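Local coordinates for probable branched-chain amino acid ABC transporter, amino acid binding protein (Thermus thermophilus, PDB 3LKB), which probably binds branched-chain amino acids such as valine and delivers them to an ABC transporter for uptake into the cell, at residues V202-V207 with M225-A230; V8-S13 with V78-A83; P263-Q268 with N286-M291. The protein carries 2 engineered substitutions. All blocks are in the same frame, centred on the assembly; numbering follows the deposited sequence.

Contact 1: residues V202-V207 with M225-A230; sequences VVHQNV and MRHLGA
V202 and H227 are bridge partners whose side chains share one face of the sheet formed by two parallel strands. The CG2 branch of V202 sits over one face of the H227 imidazole and also touches the thioether end of M225, with CG2 3.8 Å from M225 CE; a compact beta-branched residue suits a buried strand position, and its CG2 methyl alone meets both imidazole and thioether. H204 follows on the same face. Its ring lies rim to rim with that of H227, but the two are modelled too close for the detail to be trusted. CG of H204 beside the backbone N (chi1 -71°) keeps the ring close to the neighbouring strand, and the turn about CB-CG presents ND1 to L228 O, near the ring plane, in a weak hydrogen bond of 3.4 Å. L228 O also accepts from H204 N, at 2.7 Å, so one carbonyl grips this residue twice. H227 NE2, by contrast, is buried with no partner in the model. V202 N to R226 O, L228 N to V202 O and A230 N to H204 O complete the pairing. G229, paired with H204, has no side chain to crowd the H204 carbonyl.

This is the two-strand part of a beta-alpha-beta unit. Helix 208-220 covers the histidine face through V211, I214 and L215; I137 of helix 126-140 meets V203 and L228 on the other, and strand 145-150 pairs with the other edge of strand 201-205.

Contact 2: residues V8-S13 with V78-A83; sequences VTLFWS and VFLSYA. With VAL (valine), chain C.
W12 and L80 form a single backbone bridge between strands that run the same way, 23° apart, in one lobe of a periplasmic binding protein fold. L80 N bonds to F11 O (3.1 Å), approaching nearly in line with that C=O though the N-H is bent to 150°; S13 N to L80 O is long and weak. The rings of F11 and F79 run nearly parallel but slid apart, so they barely overlap.

Y82 carries the strand pair to the ligand. Y82 CB rests 3.3 Å from S13 O. With CG anti to the backbone N (chi1 -174°), the ring extends beside W12, whose six-membered ring turns its edge to one face in an offset edge-to-face pair: W12 CZ2 lies 3.8 Å from Y82 CD1 and also faces CG. The opposite face receives the bound valine: Y82 CE1 is 3.7 Å from the ligand O, CZ also lies under the carboxyl group, whose C stands above the ring centre, and Y82 OH comes within 4.1 Å of the ligand N. A broad, flat residue suits a wall shared by core and pocket. Were Y82 replaced by alanine, the valine carboxylate would probably lose the ring beneath it and the W12 edge its partner. One water accepts from Y82 N at 2.8 Å and donates to S13 O at 2.7 Å.

Contact 3: residues P263-Q268 with N286-M291; sequences PGIRLQ and NYTNGM
I265 and Q268, one turn apart on helix 263-274, meet Y287, T288 and M291 of helix 285-308. The methyl tip CD1 of I265 touches T288 CG2 at 3.9 Å, an apolar contact that uses the carbon branch of the threonine. M291 lays its sulfur against the Q268 backbone, with SD 3.6 Å from CA. Its CG is anti to the backbone N (chi1 -167°), which sends the flexible thioether out towards the other helix, before the chain bends at its last torsion. Y287 and Q268 slide past one another in opposite directions: Q268 CG lies 3.9 Å from Y287 CD2, the amide and ring planes are 73° apart, and the main-chain O of Q268 sits at the ring edge, 3.7 Å from CE2. The aliphatic stem of a glutamine suits passage along the edge of a tyrosine ring.

Further out, the Y287 ring is held at its far end by a hydrogen bond from OH to D33, and T288 OG1 has a weak bond to S284 O, one turn earlier. The two segment axes run 106° apart and stay 10.6 Å from each other at closest approach, so side chains do the bridging. N286 and N289 point away from helix 263-274; N289 bonds weakly to Y232, a residue of the valine pocket. Helix 21-41 touches both helices, with W37 against L267, A30 against Y287 and Y27 against N289.

Along the chain, contact 2 comes first: strand 6-14 is met again at strand 79-81 after 64 intervening residues. Contact 1 then closes a much shorter excursion of 17 residues, mostly one helix, and contact 3 another of 17. The three follow in series, with none nested in or crossing another. In space contacts 1 and 2 lie on opposite sides of the chain's centre, about 29 Å between centres, as expected for the sheets of two lobes with valine between them. Contact 3 is about 17 Å from contact 2, centre to centre; helix 21-41 touches both, tying a late helix pair to the N-terminal sheet.

Contact 1: residues V202-V207 with M225-A230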
ATOM      1  N   VAL A 202      15.537 -20.909 -11.958  1.00 10.30           N
ATOM      2  CA  VAL A 202      15.405 -19.476 -12.035  1.00 10.06           C
ATOM      3  C   VAL A 202      15.628 -18.855 -10.655  1.00  9.89           C
ATOM      4  O   VAL A 202      14.949 -19.205  -9.685  1.00  9.20           O
ATOM      5  CB  VAL A 202      14.003 -19.073 -12.534  1.00  9.57           C
ATOM      6  CG1 VAL A 202      13.941 -17.610 -12.765  1.00  8.84           C
ATOM      7  CG2 VAL A 202      13.695 -19.788 -13.763  1.00  7.80           C
ATOM      8  N   VAL A 203      16.580 -17.939 -10.576  1.00  9.15           N
ATOM      9  CA  VAL A 203      16.824 -17.241  -9.327  1.00  8.61           C
ATOM     10  C   VAL A 203      16.222 -15.860  -9.421  1.00  8.83           C
ATOM     11  O   VAL A 203      16.509 -15.141 -10.368  1.00  8.41           O
ATOM     12  CB  VAL A 203      18.317 -17.110  -9.065  1.00  8.58           C
ATOM     13  CG1 VAL A 203      18.583 -16.190  -7.866  1.00  5.80           C
ATOM     14  CG2 VAL A 203      18.895 -18.484  -8.853  1.00  7.75           C
ATOM     15  N   HIS A 204      15.418 -15.488  -8.425  1.00  9.15           N
ATOM     16  CA  HIS A 204      14.749 -14.166  -8.420  1.00  9.07           C
ATOM     17  C   HIS A 204      15.351 -13.162  -7.448  1.00  8.92           C
ATOM     18  O   HIS A 204      15.638 -13.485  -6.305  1.00  9.01           O
ATOM     19  CB  HIS A 204      13.295 -14.344  -8.009  1.00  8.73           C
ATOM     20  CG  HIS A 204      12.439 -15.007  -9.045  1.00  9.61           C
ATOM     21  ND1 HIS A 204      12.349 -16.383  -9.178  1.00  7.58           N
ATOM     22  CD2 HIS A 204      11.630 -14.485  -9.999  1.00  7.62           C
ATOM     23  CE1 HIS A 204      11.494 -16.679 -10.138  1.00  4.37           C
ATOM     24  NE2 HIS A 204      11.045 -15.547 -10.653  1.00  8.70           N
ATOM     25  N   GLN A 205      15.484 -11.917  -7.885  1.00  9.61           N
ATOM     26  CA  GLN A 205      15.745 -10.808  -6.970  1.00  7.79           C
ATOM     27  C   GLN A 205      14.648  -9.788  -7.149  1.00  7.78           C
ATOM     28  O   GLN A 205      14.669  -8.957  -8.056  1.00  8.11           O
ATOM     29  CB  GLN A 205      17.103 -10.176  -7.273  1.00  8.17           C
ATOM     30  CG  GLN A 205      17.337  -8.803  -6.645  1.00  7.08           C
ATOM     31  CD  GLN A 205      17.574  -8.816  -5.099  1.00  5.71           C
ATOM     32  OE1 GLN A 205      17.244  -9.772  -4.400  1.00  6.70           O
ATOM     33  NE2 GLN A 205      18.124  -7.717  -4.579  1.00  3.93           N
ATOM     34  N   ASN A 206      13.691  -9.789  -6.249  1.00  8.23           N
ATOM     35  CA  ASN A 206      12.514  -8.982  -6.469  1.00  8.15           C
ATOM     36  C   ASN A 206      11.727  -8.864  -5.179  1.00  8.26           C
ATOM     37  O   ASN A 206      12.156  -9.411  -4.154  1.00  8.61           O
ATOM     38  CB  ASN A 206      11.688  -9.711  -7.525  1.00  9.05           C
ATOM     39  CG  ASN A 206      11.045  -8.773  -8.522  1.00  9.47           C
ATOM     40  OD1 ASN A 206      10.655  -7.664  -8.163  1.00 11.38           O
ATOM     41  ND2 ASN A 206      10.940  -9.208  -9.784  1.00  7.66           N
ATOM     42  N   VAL A 207      10.599  -8.151  -5.206  1.00  7.20           N
ATOM     43  CA  VAL A 207       9.625  -8.270  -4.140  1.00  7.39           C
ATOM     44  C   VAL A 207       8.710  -9.387  -4.579  1.00  8.59           C
ATOM     45  O   VAL A 207       8.862  -9.899  -5.692  1.00  8.91           O
ATOM     46  CB  VAL A 207       8.801  -6.992  -3.849  1.00  6.81           C
ATOM     47  CG1 VAL A 207       9.598  -6.024  -2.920  1.00  4.59           C
ATOM     48  CG2 VAL A 207       8.324  -6.319  -5.165  1.00  7.97           C
ATOM     49  N   MET A 225      11.168 -26.037 -14.245  1.00 23.00           N
ATOM     50  CA  MET A 225      12.270 -25.270 -13.713  1.00 21.29           C
ATOM     51  C   MET A 225      11.991 -25.030 -12.240  1.00 20.00           C
ATOM     52  O   MET A 225      10.840 -24.837 -11.823  1.00 18.86           O
ATOM     53  CB  MET A 225      12.414 -23.901 -14.374  1.00 21.52           C
ATOM     54  CG  MET A 225      12.040 -23.785 -15.843  1.00 23.28           C
ATOM     55  SD  MET A 225      12.075 -22.049 -16.326  1.00 15.25           S
ATOM     56  CE  MET A 225      10.743 -21.505 -15.348  1.00 25.76           C
ATOM     57  N   ARG A 226      13.055 -25.044 -11.463  1.00 18.07           N
ATOM     58  CA  ARG A 226      12.995 -24.692 -10.067  1.00 17.34           C
ATOM     59  C   ARG A 226      13.205 -23.175  -9.863  1.00 15.49           C
ATOM     60  O   ARG A 226      14.074 -22.564 -10.506  1.00 15.18           O
ATOM     61  CB  ARG A 226      14.041 -25.512  -9.327  1.00 17.64           C
ATOM     62  CG  ARG A 226      14.367 -25.012  -7.954  1.00 23.23           C
ATOM     63  CD  ARG A 226      13.365 -25.522  -6.910  1.00 29.13           C
ATOM     64  NE  ARG A 226      13.304 -26.970  -6.974  1.00 32.90           N
ATOM     65  CZ  ARG A 226      13.088 -27.770  -5.933  1.00 36.91           C
ATOM     66  NH1 ARG A 226      12.893 -27.304  -4.688  1.00 33.51           N
ATOM     67  NH2 ARG A 226      13.052 -29.073  -6.160  1.00 40.23           N
ATOM     68  N   HIS A 227      12.402 -22.579  -8.969  1.00 13.41           N
ATOM     69  CA  HIS A 227      12.572 -21.184  -8.563  1.00 10.99           C
ATOM     70  C   HIS A 227      13.145 -20.965  -7.152  1.00 10.40           C
ATOM     71  O   HIS A 227      12.779 -21.631  -6.174  1.00  9.95           O
ATOM     72  CB  HIS A 227      11.279 -20.388  -8.754  1.00 11.12           C
ATOM     73  CG  HIS A 227      10.724 -20.450 -10.144  1.00  9.79           C
ATOM     74  ND1 HIS A 227      10.232 -21.615 -10.693  1.00  9.19           N
ATOM     75  CD2 HIS A 227      10.549 -19.488 -11.082  1.00  7.05           C
ATOM     76  CE1 HIS A 227       9.788 -21.371 -11.917  1.00  9.10           C
ATOM     77  NE2 HIS A 227       9.986 -20.089 -12.182  1.00 10.51           N
ATOM     78  N   LEU A 228      14.057 -20.000  -7.074  1.00  9.32           N
ATOM     79  CA  LEU A 228      14.742 -19.625  -5.848  1.00  9.24           C
ATOM     80  C   LEU A 228      14.762 -18.107  -5.768  1.00  8.38           C
ATOM     81  O   LEU A 228      14.507 -17.424  -6.759  1.00  9.62           O
ATOM     82  CB  LEU A 228      16.181 -20.196  -5.817  1.00  8.96           C
ATOM     83  CG  LEU A 228      16.361 -21.654  -6.333  1.00  9.73           C
ATOM     84  CD1 LEU A 228      16.329 -21.759  -7.874  1.00  7.39           C
ATOM     85  CD2 LEU A 228      17.689 -22.230  -5.791  1.00  9.27           C
ATOM     86  N   GLY A 229      15.081 -17.554  -4.612  1.00  7.46           N
ATOM     87  CA  GLY A 229      15.011 -16.115  -4.463  1.00  6.76           C
ATOM     88  C   GLY A 229      15.611 -15.590  -3.196  1.00  7.41           C
ATOM     89  O   GLY A 229      15.712 -16.288  -2.200  1.00  8.35           O
ATOM     90  N   ALA A 230      16.033 -14.337  -3.259  1.00  7.47           N
ATOM     91  CA  ALA A 230      16.689 -13.676  -2.192  1.00  6.37           C
ATOM     92  C   ALA A 230      15.661 -13.063  -1.244  1.00  7.18           C
ATOM     93  O   ALA A 230      14.459 -13.221  -1.406  1.00  8.25           O
ATOM     94  CB  ALA A 230      17.538 -12.636  -2.765  1.00  6.02           C
TER

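Contact 2: residues V8-S13 with V78-A83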
ATOM      1  N   VAL A   8      13.402  12.579  21.116  1.00 19.12           N
ATOM      2  CA  VAL A   8      14.264  12.019  20.092  1.00 18.84           C
ATOM      3  C   VAL A   8      13.462  11.444  18.876  1.00 18.95           C
ATOM      4  O   VAL A   8      12.528  10.623  19.025  1.00 18.64           O
ATOM      5  CB  VAL A   8      15.241  10.953  20.669  1.00 18.52           C
ATOM      6  CG1 VAL A   8      15.915  10.163  19.533  1.00 19.29           C
ATOM      7  CG2 VAL A   8      16.289  11.602  21.586  1.00 18.38           C
ATOM      8  N   THR A   9      13.846  11.897  17.684  1.00 18.14           N
ATOM      9  CA  THR A   9      13.195  11.489  16.475  1.00 17.60           C
ATOM     10  C   THR A   9      13.786  10.258  15.820  1.00 17.02           C
ATOM     11  O   THR A   9      15.003  10.142  15.558  1.00 16.30           O
ATOM     12  CB  THR A   9      13.075  12.605  15.497  1.00 17.85           C
ATOM     13  OG1 THR A   9      12.212  13.605  16.079  1.00 21.10           O
ATOM     14  CG2 THR A   9      12.420  12.069  14.195  1.00 16.67           C
ATOM     15  N   LEU A  10      12.880   9.319  15.594  1.00 16.04           N
ATOM     16  CA  LEU A  10      13.200   8.089  14.934  1.00 15.00           C
ATOM     17  C   LEU A  10      12.545   8.238  13.569  1.00 13.09           C
ATOM     18  O   LEU A  10      11.334   8.312  13.478  1.00 11.76           O
ATOM     19  CB  LEU A  10      12.608   6.935  15.724  1.00 16.03           C
ATOM     20  CG  LEU A  10      13.362   5.627  15.494  1.00 20.30           C
ATOM     21  CD1 LEU A  10      14.832   5.877  15.744  1.00 23.61           C
ATOM     22  CD2 LEU A  10      12.851   4.568  16.415  1.00 24.42           C
ATOM     23  N   PHE A  11      13.358   8.345  12.522  1.00 11.33           N
ATOM     24  CA  PHE A  11      12.849   8.682  11.214  1.00 10.73           C
ATOM     25  C   PHE A  11      13.133   7.570  10.193  1.00 10.55           C
ATOM     26  O   PHE A  11      14.251   7.099  10.047  1.00 11.67           O
ATOM     27  CB  PHE A  11      13.379  10.064  10.792  1.00 10.52           C
ATOM     28  CG  PHE A  11      13.380  10.321   9.296  1.00 12.35           C
ATOM     29  CD1 PHE A  11      12.260  10.869   8.659  1.00 14.12           C
ATOM     30  CD2 PHE A  11      14.506  10.046   8.533  1.00 12.02           C
ATOM     31  CE1 PHE A  11      12.272  11.145   7.288  1.00 13.29           C
ATOM     32  CE2 PHE A  11      14.536  10.316   7.187  1.00 13.87           C
ATOM     33  CZ  PHE A  11      13.394  10.873   6.555  1.00 14.92           C
ATOM     34  N   TRP A  12      12.094   7.120   9.508  1.00  9.82           N
ATOM     35  CA  TRP A  12      12.247   6.168   8.415  1.00  8.18           C
ATOM     36  C   TRP A  12      11.600   6.781   7.211  1.00  8.02           C
ATOM     37  O   TRP A  12      10.562   7.469   7.325  1.00  8.53           O
ATOM     38  CB  TRP A  12      11.540   4.873   8.773  1.00  8.12           C
ATOM     39  CG  TRP A  12      11.502   3.830   7.693  1.00  8.17           C
ATOM     40  CD1 TRP A  12      12.464   2.939   7.421  1.00  6.82           C
ATOM     41  CD2 TRP A  12      10.437   3.589   6.733  1.00  7.70           C
ATOM     42  NE1 TRP A  12      12.087   2.132   6.365  1.00  8.71           N
ATOM     43  CE2 TRP A  12      10.851   2.506   5.924  1.00  6.74           C
ATOM     44  CE3 TRP A  12       9.209   4.205   6.466  1.00  6.65           C
ATOM     45  CZ2 TRP A  12      10.074   1.986   4.900  1.00  4.19           C
ATOM     46  CZ3 TRP A  12       8.424   3.701   5.430  1.00  9.89           C
ATOM     47  CH2 TRP A  12       8.860   2.582   4.668  1.00 10.45           C
ATOM     48  N   SER A  13      12.229   6.593   6.063  1.00  7.46           N
ATOM     49  CA  SER A  13      11.628   7.020   4.784  1.00  8.60           C
ATOM     50  C   SER A  13      11.701   5.842   3.832  1.00  8.76           C
ATOM     51  O   SER A  13      12.769   5.308   3.612  1.00  9.61           O
ATOM     52  CB  SER A  13      12.381   8.230   4.200  1.00  8.76           C
ATOM     53  OG  SER A  13      12.103   8.411   2.824  1.00  8.16           O
ATOM     54  N   VAL A  78      20.262   9.086  13.939  1.00 13.87           N
ATOM     55  CA  VAL A  78      20.247   7.849  13.097  1.00 13.95           C
ATOM     56  C   VAL A  78      19.219   8.044  11.979  1.00 13.39           C
ATOM     57  O   VAL A  78      18.268   8.792  12.165  1.00 13.83           O
ATOM     58  CB  VAL A  78      19.700   6.575  13.840  1.00 14.25           C
ATOM     59  CG1 VAL A  78      20.194   5.246  13.138  1.00 14.55           C
ATOM     60  CG2 VAL A  78      20.072   6.567  15.269  1.00 16.60           C
ATOM     61  N   PHE A  79      19.381   7.306  10.880  1.00 12.31           N
ATOM     62  CA  PHE A  79      18.517   7.352   9.701  1.00 10.67           C
ATOM     63  C   PHE A  79      18.195   5.897   9.423  1.00 10.78           C
ATOM     64  O   PHE A  79      19.112   5.101   9.200  1.00 10.74           O
ATOM     65  CB  PHE A  79      19.329   7.912   8.534  1.00 10.27           C
ATOM     66  CG  PHE A  79      18.621   7.919   7.177  1.00 11.57           C
ATOM     67  CD1 PHE A  79      17.223   7.895   7.058  1.00 13.31           C
ATOM     68  CD2 PHE A  79      19.380   8.009   6.007  1.00 10.88           C
ATOM     69  CE1 PHE A  79      16.585   7.943   5.802  1.00 10.99           C
ATOM     70  CE2 PHE A  79      18.773   8.069   4.745  1.00 12.24           C
ATOM     71  CZ  PHE A  79      17.341   8.016   4.643  1.00  9.07           C
ATOM     72  N   LEU A  80      16.913   5.549   9.508  1.00  9.98           N
ATOM     73  CA  LEU A  80      16.375   4.275   9.055  1.00  9.82           C
ATOM     74  C   LEU A  80      15.959   4.479   7.592  1.00 10.78           C
ATOM     75  O   LEU A  80      15.075   5.300   7.293  1.00 11.07           O
ATOM     76  CB  LEU A  80      15.175   3.866   9.918  1.00  9.25           C
ATOM     77  CG  LEU A  80      15.476   3.598  11.397  1.00  8.28           C
ATOM     78  CD1 LEU A  80      14.255   3.338  12.223  1.00 11.72           C
ATOM     79  CD2 LEU A  80      16.380   2.438  11.521  1.00  8.57           C
ATOM     80  N   SER A  81      16.658   3.818   6.667  1.00 10.26           N
ATOM     81  CA  SER A  81      16.402   4.084   5.259  1.00  9.79           C
ATOM     82  C   SER A  81      15.872   2.845   4.582  1.00  9.08           C
ATOM     83  O   SER A  81      15.684   1.802   5.225  1.00  8.09           O
ATOM     84  CB  SER A  81      17.675   4.543   4.538  1.00 10.10           C
ATOM     85  OG  SER A  81      18.626   3.527   4.539  1.00 11.41           O
ATOM     86  N   TYR A  82      15.662   2.965   3.273  1.00  8.33           N
ATOM     87  CA  TYR A  82      14.939   1.937   2.538  1.00  6.81           C
ATOM     88  C   TYR A  82      15.594   1.545   1.231  1.00  6.59           C
ATOM     89  O   TYR A  82      16.368   0.584   1.234  1.00  6.74           O
ATOM     90  CB  TYR A  82      13.512   2.377   2.325  1.00  6.48           C
ATOM     91  CG  TYR A  82      12.631   1.333   1.699  1.00  5.31           C
ATOM     92  CD1 TYR A  82      12.287   0.191   2.410  1.00  2.32           C
ATOM     93  CD2 TYR A  82      12.111   1.507   0.404  1.00  3.41           C
ATOM     94  CE1 TYR A  82      11.465  -0.773   1.871  1.00  2.45           C
ATOM     95  CE2 TYR A  82      11.289   0.535  -0.161  1.00  4.96           C
ATOM     96  CZ  TYR A  82      10.975  -0.607   0.593  1.00  3.92           C
ATOM     97  OH  TYR A  82      10.136  -1.583   0.098  1.00  5.66           O
ATOM     98  N   ALA A  83      15.307   2.242   0.145  1.00  5.82           N
ATOM     99  CA  ALA A  83      15.683   1.861  -1.206  1.00  7.17           C
ATOM    100  C   ALA A  83      17.161   1.836  -1.509  1.00  8.55           C
ATOM    101  O   ALA A  83      17.860   2.635  -1.057  1.00 10.17           O
ATOM    102  CB  ALA A  83      14.987   2.665  -2.195  1.00  6.25           C
TER
HETATM  103  N   VAL C 393      13.230  -3.195  -2.016  1.00 17.73           N
HETATM  104  CA  VAL C 393      14.593  -3.008  -1.383  1.00 16.42           C
HETATM  105  C   VAL C 393      14.602  -2.112  -0.193  1.00 18.37           C
HETATM  106  O   VAL C 393      14.485  -2.684   0.868  1.00 21.88           O
HETATM  107  CB  VAL C 393      15.624  -2.423  -2.322  1.00 15.87           C
HETATM  108  CG1 VAL C 393      15.319  -1.055  -2.697  1.00 11.82           C
HETATM  109  CG2 VAL C 393      16.860  -2.446  -1.668  1.00 12.79           C
HETATM  110  O   HOH W   1      15.950   8.623  13.207  1.00 14.96           O
HETATM  111  O   HOH W   2      15.128   5.558   2.224  1.00 14.00           O

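Contact 3: residues P263-Q268 with N286-M291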
ATOM      1  N   PRO A 263      12.053 -15.099  21.530  1.00 17.40           N
ATOM      2  CA  PRO A 263      11.448 -13.943  22.165  1.00 17.16           C
ATOM      3  C   PRO A 263      11.098 -12.817  21.190  1.00 17.05           C
ATOM      4  O   PRO A 263      10.142 -12.053  21.439  1.00 17.07           O
ATOM      5  CB  PRO A 263      12.516 -13.477  23.193  1.00 17.94           C
ATOM      6  CG  PRO A 263      13.742 -14.337  22.988  1.00 17.83           C
ATOM      7  CD  PRO A 263      13.262 -15.563  22.245  1.00 17.87           C
ATOM      8  N   GLY A 264      11.823 -12.731  20.075  1.00 16.08           N
ATOM      9  CA  GLY A 264      11.657 -11.595  19.183  1.00 14.19           C
ATOM     10  C   GLY A 264      10.434 -11.797  18.341  1.00 13.32           C
ATOM     11  O   GLY A 264       9.598 -10.901  18.250  1.00 12.95           O
ATOM     12  N   ILE A 265      10.320 -12.988  17.737  1.00 13.44           N
ATOM     13  CA  ILE A 265       9.089 -13.388  17.031  1.00 13.60           C
ATOM     14  C   ILE A 265       7.865 -13.261  17.953  1.00 13.76           C
ATOM     15  O   ILE A 265       6.833 -12.739  17.556  1.00 13.99           O
ATOM     16  CB  ILE A 265       9.159 -14.805  16.429  1.00 13.61           C
ATOM     17  CG1 ILE A 265      10.371 -14.947  15.504  1.00 13.78           C
ATOM     18  CG2 ILE A 265       7.895 -15.101  15.673  1.00 12.91           C
ATOM     19  CD1 ILE A 265      10.416 -13.947  14.311  1.00 12.72           C
ATOM     20  N   ARG A 266       8.005 -13.700  19.193  1.00 13.52           N
ATOM     21  CA  ARG A 266       6.934 -13.562  20.172  1.00 14.10           C
ATOM     22  C   ARG A 266       6.541 -12.085  20.337  1.00 13.33           C
ATOM     23  O   ARG A 266       5.366 -11.733  20.275  1.00 12.85           O
ATOM     24  CB  ARG A 266       7.413 -14.175  21.504  1.00 15.08           C
ATOM     25  CG  ARG A 266       6.457 -15.167  22.175  1.00 16.74           C
ATOM     26  CD  ARG A 266       7.120 -16.452  22.630  1.00 17.24           C
ATOM     27  NE  ARG A 266       8.245 -16.287  23.570  1.00 17.50           N
ATOM     28  CZ  ARG A 266       9.331 -17.067  23.526  1.00 16.19           C
ATOM     29  NH1 ARG A 266       9.409 -18.014  22.602  1.00 16.95           N
ATOM     30  NH2 ARG A 266      10.342 -16.910  24.365  1.00 15.84           N
ATOM     31  N   LEU A 267       7.544 -11.227  20.494  1.00 12.82           N
ATOM     32  CA  LEU A 267       7.334  -9.788  20.642  1.00 12.91           C
ATOM     33  C   LEU A 267       6.687  -9.148  19.412  1.00 13.09           C
ATOM     34  O   LEU A 267       5.784  -8.314  19.534  1.00 13.17           O
ATOM     35  CB  LEU A 267       8.666  -9.095  20.984  1.00 12.63           C
ATOM     36  CG  LEU A 267       8.590  -7.595  21.258  1.00 14.86           C
ATOM     37  CD1 LEU A 267       7.830  -7.454  22.573  1.00 12.94           C
ATOM     38  CD2 LEU A 267      10.000  -6.908  21.318  1.00 13.94           C
ATOM     39  N   GLN A 268       7.145  -9.525  18.219  1.00 13.02           N
ATOM     40  CA  GLN A 268       6.524  -9.008  17.001  1.00 13.09           C
ATOM     41  C   GLN A 268       5.004  -9.250  17.033  1.00 12.94           C
ATOM     42  O   GLN A 268       4.236  -8.329  16.737  1.00 12.57           O
ATOM     43  CB  GLN A 268       7.243  -9.588  15.753  1.00 14.08           C
ATOM     44  CG  GLN A 268       6.386 -10.185  14.631  1.00 14.25           C
ATOM     45  CD  GLN A 268       7.192 -10.538  13.382  1.00 17.74           C
ATOM     46  OE1 GLN A 268       6.625 -10.798  12.319  1.00 20.50           O
ATOM     47  NE2 GLN A 268       8.508 -10.562  13.505  1.00 16.61           N
ATOM     48  N   ASN A 286       8.791  -9.116   6.531  1.00  9.42           N
ATOM     49  CA  ASN A 286       9.197  -7.691   6.483  1.00  9.60           C
ATOM     50  C   ASN A 286       8.793  -6.811   7.678  1.00  8.65           C
ATOM     51  O   ASN A 286       9.467  -5.838   8.035  1.00  8.83           O
ATOM     52  CB  ASN A 286       8.914  -7.129   5.101  1.00  8.98           C
ATOM     53  CG  ASN A 286       9.765  -7.846   4.061  1.00 10.79           C
ATOM     54  OD1 ASN A 286      10.986  -7.961   4.238  1.00 12.55           O
ATOM     55  ND2 ASN A 286       9.146  -8.413   3.054  1.00  9.56           N
ATOM     56  N   TYR A 287       7.724  -7.208   8.338  1.00  8.09           N
ATOM     57  CA  TYR A 287       7.402  -6.687   9.650  1.00  7.36           C
ATOM     58  C   TYR A 287       8.501  -7.110  10.619  1.00  7.05           C
ATOM     59  O   TYR A 287       9.005  -6.308  11.364  1.00  8.40           O
ATOM     60  CB  TYR A 287       6.018  -7.212  10.043  1.00  8.05           C
ATOM     61  CG  TYR A 287       5.387  -6.533  11.216  1.00  8.23           C
ATOM     62  CD1 TYR A 287       4.943  -5.233  11.107  1.00 10.29           C
ATOM     63  CD2 TYR A 287       5.272  -7.186  12.451  1.00 12.01           C
ATOM     64  CE1 TYR A 287       4.373  -4.586  12.162  1.00 14.03           C
ATOM     65  CE2 TYR A 287       4.685  -6.537  13.563  1.00 13.44           C
ATOM     66  CZ  TYR A 287       4.249  -5.221  13.394  1.00 14.91           C
ATOM     67  OH  TYR A 287       3.668  -4.515  14.410  1.00 14.49           O
ATOM     68  N   THR A 288       8.971  -8.343  10.544  1.00  7.49           N
ATOM     69  CA  THR A 288      10.154  -8.745  11.326  1.00  7.66           C
ATOM     70  C   THR A 288      11.386  -7.887  10.975  1.00  8.01           C
ATOM     71  O   THR A 288      12.123  -7.453  11.855  1.00  8.84           O
ATOM     72  CB  THR A 288      10.520 -10.238  11.083  1.00  8.11           C
ATOM     73  OG1 THR A 288       9.331 -11.022  11.039  1.00  7.59           O
ATOM     74  CG2 THR A 288      11.444 -10.787  12.180  1.00  6.89           C
ATOM     75  N   ASN A 289      11.590  -7.655   9.677  1.00  7.97           N
ATOM     76  CA  ASN A 289      12.718  -6.898   9.126  1.00  6.91           C
ATOM     77  C   ASN A 289      12.752  -5.449   9.623  1.00  6.52           C
ATOM     78  O   ASN A 289      13.764  -4.987  10.141  1.00  7.04           O
ATOM     79  CB  ASN A 289      12.593  -6.974   7.604  1.00  7.11           C
ATOM     80  CG  ASN A 289      13.816  -6.482   6.864  1.00 10.17           C
ATOM     81  OD1 ASN A 289      14.829  -6.078   7.464  1.00 12.23           O
ATOM     82  ND2 ASN A 289      13.726  -6.495   5.519  1.00 10.46           N
ATOM     83  N   GLY A 290      11.635  -4.742   9.506  1.00  6.36           N
ATOM     84  CA  GLY A 290      11.504  -3.400  10.106  1.00  6.85           C
ATOM     85  C   GLY A 290      11.684  -3.352  11.615  1.00  6.22           C
ATOM     86  O   GLY A 290      12.246  -2.402  12.165  1.00  6.53           O
ATOM     87  N   MET A 291      11.212  -4.382  12.292  1.00  6.39           N
ATOM     88  CA  MET A 291      11.288  -4.392  13.744  1.00  7.29           C
ATOM     89  C   MET A 291      12.764  -4.554  14.146  1.00  7.62           C
ATOM     90  O   MET A 291      13.245  -3.933  15.109  1.00  7.23           O
ATOM     91  CB  MET A 291      10.391  -5.493  14.345  1.00  6.22           C
ATOM     92  CG  MET A 291      10.210  -5.336  15.841  1.00  7.94           C
ATOM     93  SD  MET A 291       8.828  -6.276  16.552  1.00  2.00           S
ATOM     94  CE  MET A 291       7.597  -5.263  15.742  1.00  2.00           C
TER